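PDB 5LHJ: leucine aminopeptidase 2, chloroplastic from Streptomyces sp. BC16019, which belongs to the M17 family of manganese-binding aminopeptidases and serves as a maturation enzyme of bottromycin, probably removing an N-terminal amino acid from a peptide substrate. Local coordinates for residues A[209-214]-A[239-244]; A[290-295]-A[309-314]. All coordinates share one frame; numbering follows the deposited sequence.

How the contacts relate
Running from the N terminus, the chain leaves helix 193-207, forms strand 210-214, passes through the two helices 216-220 and 225-231 and returns along strand 239-245; contact 1 closes that loop at the border of the catalytic-domain sheet. Contact 2 opens only later, on helix 286-301, and closes a shorter loop when strand 306-316 comes back beneath the helix, so the two follow in series and neither nests in nor crosses the other. Their centres lie about 9 Å apart, in keeping with 239-245 and 306-316 being neighbours in the sheet, with L243 O 2.6 Å from G309 N. Together they tie the antiparallel margin of the sheet to its interior and to helix 286-301.

Contact 1: residues A[209-214]-A[239-244]; sequences LDCAVY and RYVELT
Y214 and Y240 reach the same face of the sheet through different first torsions: CG of Y214 sits beside its backbone N (chi1 -63°), whereas CG of Y240 lies opposite its own (chi1 177°), which brings Y214 CD1 to 3.8 Å from Y240 CD2. The motif is an antiparallel strand pair at the margin of the mixed sheet of the M17 catalytic domain. Its evidence is a regular set of six backbone hydrogen bonds: D210-T244, A212-E242 and Y214-Y240 are hydrogen-bonded pairs, and C211-L243 and V213-V241 are the non-hydrogen-bonded pairs between them. The A212 N to E242 O bond (2.9 Å) is nearly straight.

C211, V213, V241 and L243 line the face that helix 193-207 packs on. There C211 SG meets V241 CG1 at 3.8 Å, and V213 lies alongside V241, pointing the same way. At the end of the pair the L209 and L243 side chains cross obliquely, CD1 to CD1 at 4.0 Å, while CB and CD2 of L209 rest against T244 O; an alanine here would probably open a gap beside L243 and remove part of the apolar cover over T244 O.

The tyrosine face also carries charge. E242 is buried, but its carboxylate is well supplied: R356 forms a salt bridge to OE2, H310 ND1 hydrogen-bonds the same oxygen, and Y240 OH donates to it at 2.6 Å, approaching on the anti side 25° out of the carboxylate plane. These donors would be expected to favour the ionised form of E242. Across the strands, one water lying in the plane of the Y214 ring at its edge is 2.6 Å from Y214 OH and donates to E242 OE1 at 2.7 Å.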
ATOM      1  N   LEU A 209      -8.955  47.935 -14.961  1.00 29.95           N
ATOM      2  CA  LEU A 209      -8.511  46.898 -15.878  1.00 28.44           C
ATOM      3  C   LEU A 209      -9.768  46.439 -16.602  1.00 28.34           C
ATOM      4  O   LEU A 209     -10.825  46.346 -15.987  1.00 27.86           O
ATOM      5  CB  LEU A 209      -7.895  45.711 -15.117  1.00 27.79           C
ATOM      6  CG  LEU A 209      -6.636  45.945 -14.289  1.00 27.62           C
ATOM      7  CD1 LEU A 209      -6.329  44.746 -13.398  1.00 27.58           C
ATOM      8  CD2 LEU A 209      -5.456  46.254 -15.187  1.00 27.90           C
ATOM      9  N   ASP A 210      -9.676  46.161 -17.900  1.00 28.53           N
ATOM     10  CA  ASP A 210     -10.818  45.584 -18.622  1.00 29.99           C
ATOM     11  C   ASP A 210     -11.012  44.161 -18.110  1.00 28.08           C
ATOM     12  O   ASP A 210     -10.027  43.436 -17.888  1.00 26.48           O
ATOM     13  CB  ASP A 210     -10.600  45.568 -20.135  1.00 33.06           C
ATOM     14  CG  ASP A 210     -10.308  46.942 -20.700  1.00 37.01           C
ATOM     15  OD1 ASP A 210     -11.085  47.887 -20.427  1.00 40.44           O
ATOM     16  OD2 ASP A 210      -9.290  47.081 -21.423  1.00 41.54           O
ATOM     17  N   CYS A 211     -12.265  43.782 -17.881  1.00 26.28           N
ATOM     18  CA  CYS A 211     -12.590  42.464 -17.355  1.00 24.92           C
ATOM     19  C   CYS A 211     -13.848  41.911 -18.021  1.00 24.37           C
ATOM     20  O   CYS A 211     -14.898  42.580 -18.050  1.00 24.61           O
ATOM     21  CB  CYS A 211     -12.769  42.512 -15.842  1.00 25.12           C
ATOM     22  SG  CYS A 211     -13.152  40.929 -15.054  1.00 25.53           S
ATOM     23  N   ALA A 212     -13.719  40.709 -18.574  1.00 22.51           N
ATOM     24  CA  ALA A 212     -14.830  39.964 -19.166  1.00 22.26           C
ATOM     25  C   ALA A 212     -14.935  38.638 -18.433  1.00 21.79           C
ATOM     26  O   ALA A 212     -13.937  37.916 -18.331  1.00 20.72           O
ATOM     27  CB  ALA A 212     -14.582  39.716 -20.647  1.00 22.70           C
ATOM     28  N   VAL A 213     -16.131  38.331 -17.929  1.00 21.46           N
ATOM     29  CA  VAL A 213     -16.417  37.063 -17.269  1.00 21.32           C
ATOM     30  C   VAL A 213     -17.368  36.252 -18.135  1.00 21.61           C
ATOM     31  O   VAL A 213     -18.433  36.751 -18.513  1.00 21.71           O
ATOM     32  CB  VAL A 213     -17.064  37.285 -15.896  1.00 21.45           C
ATOM     33  CG1 VAL A 213     -17.446  35.943 -15.261  1.00 21.61           C
ATOM     34  CG2 VAL A 213     -16.121  38.069 -15.001  1.00 21.56           C
ATOM     35  N   TYR A 214     -16.978  35.022 -18.452  1.00 21.24           N
ATOM     36  CA  TYR A 214     -17.774  34.138 -19.289  1.00 22.17           C
ATOM     37  C   TYR A 214     -18.335  33.002 -18.431  1.00 23.22           C
ATOM     38  O   TYR A 214     -17.613  32.390 -17.636  1.00 21.32           O
ATOM     39  CB  TYR A 214     -16.943  33.589 -20.440  1.00 22.32           C
ATOM     40  CG  TYR A 214     -16.449  34.658 -21.394  1.00 22.36           C
ATOM     41  CD1 TYR A 214     -15.257  35.330 -21.154  1.00 22.28           C
ATOM     42  CD2 TYR A 214     -17.179  35.004 -22.538  1.00 23.08           C
ATOM     43  CE1 TYR A 214     -14.789  36.308 -22.016  1.00 22.79           C
ATOM     44  CE2 TYR A 214     -16.719  35.993 -23.414  1.00 23.35           C
ATOM     45  CZ  TYR A 214     -15.522  36.641 -23.143  1.00 23.48           C
ATOM     46  OH  TYR A 214     -15.032  37.621 -23.979  1.00 24.58           O
ATOM     47  N   ARG A 239     -16.002  28.954 -14.796  1.00 18.77           N
ATOM     48  CA  ARG A 239     -15.953  30.345 -15.264  1.00 18.63           C
ATOM     49  C   ARG A 239     -14.693  30.511 -16.081  1.00 18.28           C
ATOM     50  O   ARG A 239     -13.700  29.801 -15.870  1.00 17.99           O
ATOM     51  CB  ARG A 239     -15.916  31.326 -14.078  1.00 18.61           C
ATOM     52  CG  ARG A 239     -17.167  31.352 -13.207  1.00 19.00           C
ATOM     53  CD  ARG A 239     -18.316  32.049 -13.928  1.00 19.74           C
ATOM     54  NE  ARG A 239     -19.555  32.174 -13.145  1.00 20.37           N
ATOM     55  CZ  ARG A 239     -20.581  31.324 -13.160  1.00 21.16           C
ATOM     56  NH1 ARG A 239     -20.555  30.199 -13.887  1.00 21.66           N
ATOM     57  NH2 ARG A 239     -21.670  31.604 -12.447  1.00 21.58           N
ATOM     58  N   TYR A 240     -14.715  31.464 -17.003  1.00 18.12           N
ATOM     59  CA  TYR A 240     -13.501  31.890 -17.683  1.00 17.62           C
ATOM     60  C   TYR A 240     -13.447  33.404 -17.643  1.00 17.75           C
ATOM     61  O   TYR A 240     -14.437  34.063 -18.003  1.00 18.12           O
ATOM     62  CB  TYR A 240     -13.484  31.391 -19.125  1.00 17.76           C
ATOM     63  CG  TYR A 240     -12.294  31.841 -19.905  1.00 17.69           C
ATOM     64  CD1 TYR A 240     -11.016  31.366 -19.602  1.00 17.77           C
ATOM     65  CD2 TYR A 240     -12.430  32.747 -20.955  1.00 18.01           C
ATOM     66  CE1 TYR A 240      -9.904  31.793 -20.318  1.00 17.97           C
ATOM     67  CE2 TYR A 240     -11.332  33.172 -21.685  1.00 18.28           C
ATOM     68  CZ  TYR A 240     -10.072  32.693 -21.372  1.00 18.20           C
ATOM     69  OH  TYR A 240      -8.984  33.114 -22.103  1.00 18.76           O
ATOM     70  N   VAL A 241     -12.305  33.942 -17.213  1.00 17.46           N
ATOM     71  CA  VAL A 241     -12.144  35.393 -17.034  1.00 17.90           C
ATOM     72  C   VAL A 241     -10.950  35.892 -17.845  1.00 18.21           C
ATOM     73  O   VAL A 241      -9.864  35.297 -17.817  1.00 17.32           O
ATOM     74  CB  VAL A 241     -11.981  35.787 -15.544  1.00 18.03           C
ATOM     75  CG1 VAL A 241     -11.948  37.312 -15.384  1.00 18.33           C
ATOM     76  CG2 VAL A 241     -13.122  35.211 -14.723  1.00 18.16           C
ATOM     77  N   GLU A 242     -11.152  36.998 -18.561  1.00 18.42           N
ATOM     78  CA  GLU A 242     -10.051  37.692 -19.225  1.00 19.42           C
ATOM     79  C   GLU A 242      -9.928  39.086 -18.620  1.00 20.57           C
ATOM     80  O   GLU A 242     -10.927  39.799 -18.462  1.00 20.45           O
ATOM     81  CB  GLU A 242     -10.221  37.719 -20.752  1.00 19.89           C
ATOM     82  CG  GLU A 242      -9.809  36.388 -21.373  1.00 20.04           C
ATOM     83  CD  GLU A 242      -9.980  36.284 -22.880  1.00 20.83           C
ATOM     84  OE1 GLU A 242     -10.685  37.120 -23.489  1.00 21.70           O
ATOM     85  OE2 GLU A 242      -9.420  35.328 -23.460  1.00 20.74           O
ATOM     86  N   LEU A 243      -8.698  39.439 -18.274  1.00 21.65           N
ATOM     87  CA  LEU A 243      -8.392  40.606 -17.444  1.00 23.68           C
ATOM     88  C   LEU A 243      -7.271  41.316 -18.175  1.00 24.55           C
ATOM     89  O   LEU A 243      -6.205  40.728 -18.341  1.00 25.68           O
ATOM     90  CB  LEU A 243      -7.962  40.112 -16.046  1.00 23.90           C
ATOM     91  CG  LEU A 243      -7.616  41.088 -14.926  1.00 24.90           C
ATOM     92  CD1 LEU A 243      -8.851  41.866 -14.529  1.00 25.51           C
ATOM     93  CD2 LEU A 243      -7.058  40.368 -13.709  1.00 24.88           C
ATOM     94  N   THR A 244      -7.491  42.548 -18.640  1.00 25.18           N
ATOM     95  CA  THR A 244      -6.512  43.241 -19.485  1.00 25.85           C
ATOM     96  C   THR A 244      -6.014  44.592 -18.930  1.00 25.68           C
ATOM     97  O   THR A 244      -6.817  45.476 -18.604  1.00 24.50           O
ATOM     98  CB  THR A 244      -7.074  43.456 -20.904  1.00 27.18           C
ATOM     99  OG1 THR A 244      -7.547  42.207 -21.421  1.00 29.46           O
ATOM    100  CG2 THR A 244      -6.021  44.009 -21.840  1.00 27.73           C
TER
HETATM  101  O   HOH W   1     -12.765  38.851 -23.578  1.00 29.40           O

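Contact 2: residues A[290-295]-A[309-314]; sequences AVVAAL and GHLPLA
L311 projects from its strand against V291 and V292, and its side chain can be traced outward. CB points toward the helix, and a chi1 of -56° sets CG beside the backbone N, from where the two methyls part. CD1 reaches CG2 of V292 at 3.6 Å, the two side chains crossing at about a right angle. CD2 instead runs alongside V291, in the opposite sense to it, with CG1 at 3.9 Å and CB at 4.0 Å.

One turn further along the helix, L295 CD1 comes down on the backbone of G309, 3.6 Å from its CA. The close approach depends on the missing side chain: a CB modelled on G309 would fall 2.5 Å from L295 CD1, a clash in this conformation. The touching residues are all buried and the side-chain contacts are apolar, and V292 also touches I200 and L203 of helix 193-207.

The axes approach to 8.9 Å and are roughly antiparallel, 149° between the short segments' N-to-C directions. Helix 286-301 is thus laid over an inner strand whose backbone pairs with 239-245, as expected of the connection between the parallel strands 255-263 and 306-316: a beta-alpha-beta crossover in the alpha/beta catalytic domain.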
ATOM      1  N   ALA A 290      -1.519  34.018  -8.889  1.00 15.50           N
ATOM      2  CA  ALA A 290      -0.297  34.744  -9.228  1.00 15.77           C
ATOM      3  C   ALA A 290      -0.515  35.697 -10.406  1.00 15.96           C
ATOM      4  O   ALA A 290      -0.057  36.854 -10.379  1.00 16.19           O
ATOM      5  CB  ALA A 290       0.844  33.785  -9.534  1.00 15.96           C
ATOM      6  N   VAL A 291      -1.243  35.226 -11.408  1.00 15.82           N
ATOM      7  CA  VAL A 291      -1.540  36.024 -12.599  1.00 16.34           C
ATOM      8  C   VAL A 291      -2.436  37.212 -12.256  1.00 16.65           C
ATOM      9  O   VAL A 291      -2.146  38.352 -12.667  1.00 16.97           O
ATOM     10  CB  VAL A 291      -2.143  35.161 -13.732  1.00 16.05           C
ATOM     11  CG1 VAL A 291      -2.679  36.015 -14.890  1.00 16.27           C
ATOM     12  CG2 VAL A 291      -1.100  34.182 -14.264  1.00 16.12           C
ATOM     13  N   VAL A 292      -3.502  36.961 -11.498  1.00 16.77           N
ATOM     14  CA  VAL A 292      -4.411  38.040 -11.090  1.00 16.99           C
ATOM     15  C   VAL A 292      -3.650  39.107 -10.292  1.00 17.26           C
ATOM     16  O   VAL A 292      -3.788  40.313 -10.548  1.00 17.35           O
ATOM     17  CB  VAL A 292      -5.600  37.492 -10.270  1.00 16.92           C
ATOM     18  CG1 VAL A 292      -6.397  38.608  -9.605  1.00 17.23           C
ATOM     19  CG2 VAL A 292      -6.505  36.634 -11.157  1.00 16.96           C
ATOM     20  N   ALA A 293      -2.856  38.660  -9.327  1.00 17.24           N
ATOM     21  CA  ALA A 293      -2.127  39.569  -8.463  1.00 17.63           C
ATOM     22  C   ALA A 293      -1.110  40.407  -9.252  1.00 18.12           C
ATOM     23  O   ALA A 293      -1.037  41.632  -9.048  1.00 18.53           O
ATOM     24  CB  ALA A 293      -1.446  38.815  -7.323  1.00 17.71           C
ATOM     25  N   ALA A 294      -0.364  39.772 -10.152  1.00 18.32           N
ATOM     26  CA  ALA A 294       0.583  40.500 -11.008  1.00 19.13           C
ATOM     27  C   ALA A 294      -0.145  41.572 -11.827  1.00 19.66           C
ATOM     28  O   ALA A 294       0.313  42.726 -11.879  1.00 19.95           O
ATOM     29  CB  ALA A 294       1.343  39.562 -11.925  1.00 19.12           C
ATOM     30  N   LEU A 295      -1.276  41.211 -12.426  1.00 19.92           N
ATOM     31  CA  LEU A 295      -2.070  42.196 -13.193  1.00 20.90           C
ATOM     32  C   LEU A 295      -2.507  43.386 -12.343  1.00 20.95           C
ATOM     33  O   LEU A 295      -2.455  44.536 -12.818  1.00 21.45           O
ATOM     34  CB  LEU A 295      -3.276  41.545 -13.873  1.00 21.31           C
ATOM     35  CG  LEU A 295      -2.901  40.886 -15.208  1.00 22.25           C
ATOM     36  CD1 LEU A 295      -3.813  39.724 -15.522  1.00 22.49           C
ATOM     37  CD2 LEU A 295      -2.915  41.903 -16.343  1.00 22.94           C
ATOM     38  N   GLY A 309      -4.543  38.790 -19.042  1.00 21.39           N
ATOM     39  CA  GLY A 309      -4.698  37.574 -18.241  1.00 20.05           C
ATOM     40  C   GLY A 309      -5.833  36.706 -18.759  1.00 19.44           C
ATOM     41  O   GLY A 309      -6.883  37.232 -19.157  1.00 19.76           O
ATOM     42  N   HIS A 310      -5.621  35.392 -18.761  1.00 17.95           N
ATOM     43  CA  HIS A 310      -6.575  34.400 -19.250  1.00 17.72           C
ATOM     44  C   HIS A 310      -6.707  33.360 -18.142  1.00 17.23           C
ATOM     45  O   HIS A 310      -5.719  32.693 -17.806  1.00 16.74           O
ATOM     46  CB  HIS A 310      -6.056  33.719 -20.526  1.00 18.05           C
ATOM     47  CG  HIS A 310      -5.599  34.663 -21.600  1.00 18.65           C
ATOM     48  ND1 HIS A 310      -6.399  35.026 -22.660  1.00 19.59           N
ATOM     49  CD2 HIS A 310      -4.407  35.269 -21.808  1.00 18.83           C
ATOM     50  CE1 HIS A 310      -5.728  35.831 -23.465  1.00 19.76           C
ATOM     51  NE2 HIS A 310      -4.512  35.984 -22.976  1.00 19.91           N
ATOM     52  N   LEU A 311      -7.899  33.253 -17.552  1.00 16.83           N
ATOM     53  CA  LEU A 311      -8.089  32.563 -16.265  1.00 16.69           C
ATOM     54  C   LEU A 311      -9.262  31.563 -16.282  1.00 16.19           C
ATOM     55  O   LEU A 311     -10.406  31.931 -16.014  1.00 16.32           O
ATOM     56  CB  LEU A 311      -8.290  33.593 -15.145  1.00 17.08           C
ATOM     57  CG  LEU A 311      -7.139  34.616 -15.033  1.00 17.54           C
ATOM     58  CD1 LEU A 311      -7.598  35.937 -14.473  1.00 17.92           C
ATOM     59  CD2 LEU A 311      -5.968  34.034 -14.257  1.00 17.20           C
ATOM     60  N   PRO A 312      -8.979  30.281 -16.590  1.00 15.93           N
ATOM     61  CA  PRO A 312      -9.998  29.232 -16.478  1.00 15.80           C
ATOM     62  C   PRO A 312     -10.169  28.769 -15.031  1.00 15.93           C
ATOM     63  O   PRO A 312      -9.174  28.406 -14.371  1.00 15.94           O
ATOM     64  CB  PRO A 312      -9.433  28.116 -17.355  1.00 15.72           C
ATOM     65  CG  PRO A 312      -7.947  28.271 -17.243  1.00 15.54           C
ATOM     66  CD  PRO A 312      -7.704  29.755 -17.114  1.00 15.64           C
ATOM     67  N   LEU A 313     -11.414  28.787 -14.555  1.00 15.78           N
ATOM     68  CA  LEU A 313     -11.753  28.511 -13.159  1.00 16.00           C
ATOM     69  C   LEU A 313     -12.741  27.353 -13.074  1.00 15.89           C
ATOM     70  O   LEU A 313     -13.771  27.375 -13.735  1.00 15.72           O
ATOM     71  CB  LEU A 313     -12.363  29.761 -12.510  1.00 16.29           C
ATOM     72  CG  LEU A 313     -11.696  31.112 -12.771  1.00 16.46           C
ATOM     73  CD1 LEU A 313     -12.426  32.210 -12.011  1.00 16.85           C
ATOM     74  CD2 LEU A 313     -10.241  31.119 -12.351  1.00 16.35           C
ATOM     75  N   ALA A 314     -12.432  26.350 -12.259  1.00 16.19           N
ATOM     76  CA  ALA A 314     -13.306  25.176 -12.114  1.00 16.59           C
ATOM     77  C   ALA A 314     -12.971  24.379 -10.869  1.00 16.88           C
ATOM     78  O   ALA A 314     -11.915  24.571 -10.274  1.00 16.54           O
ATOM     79  CB  ALA A 314     -13.199  24.281 -13.346  1.00 16.81           C
TER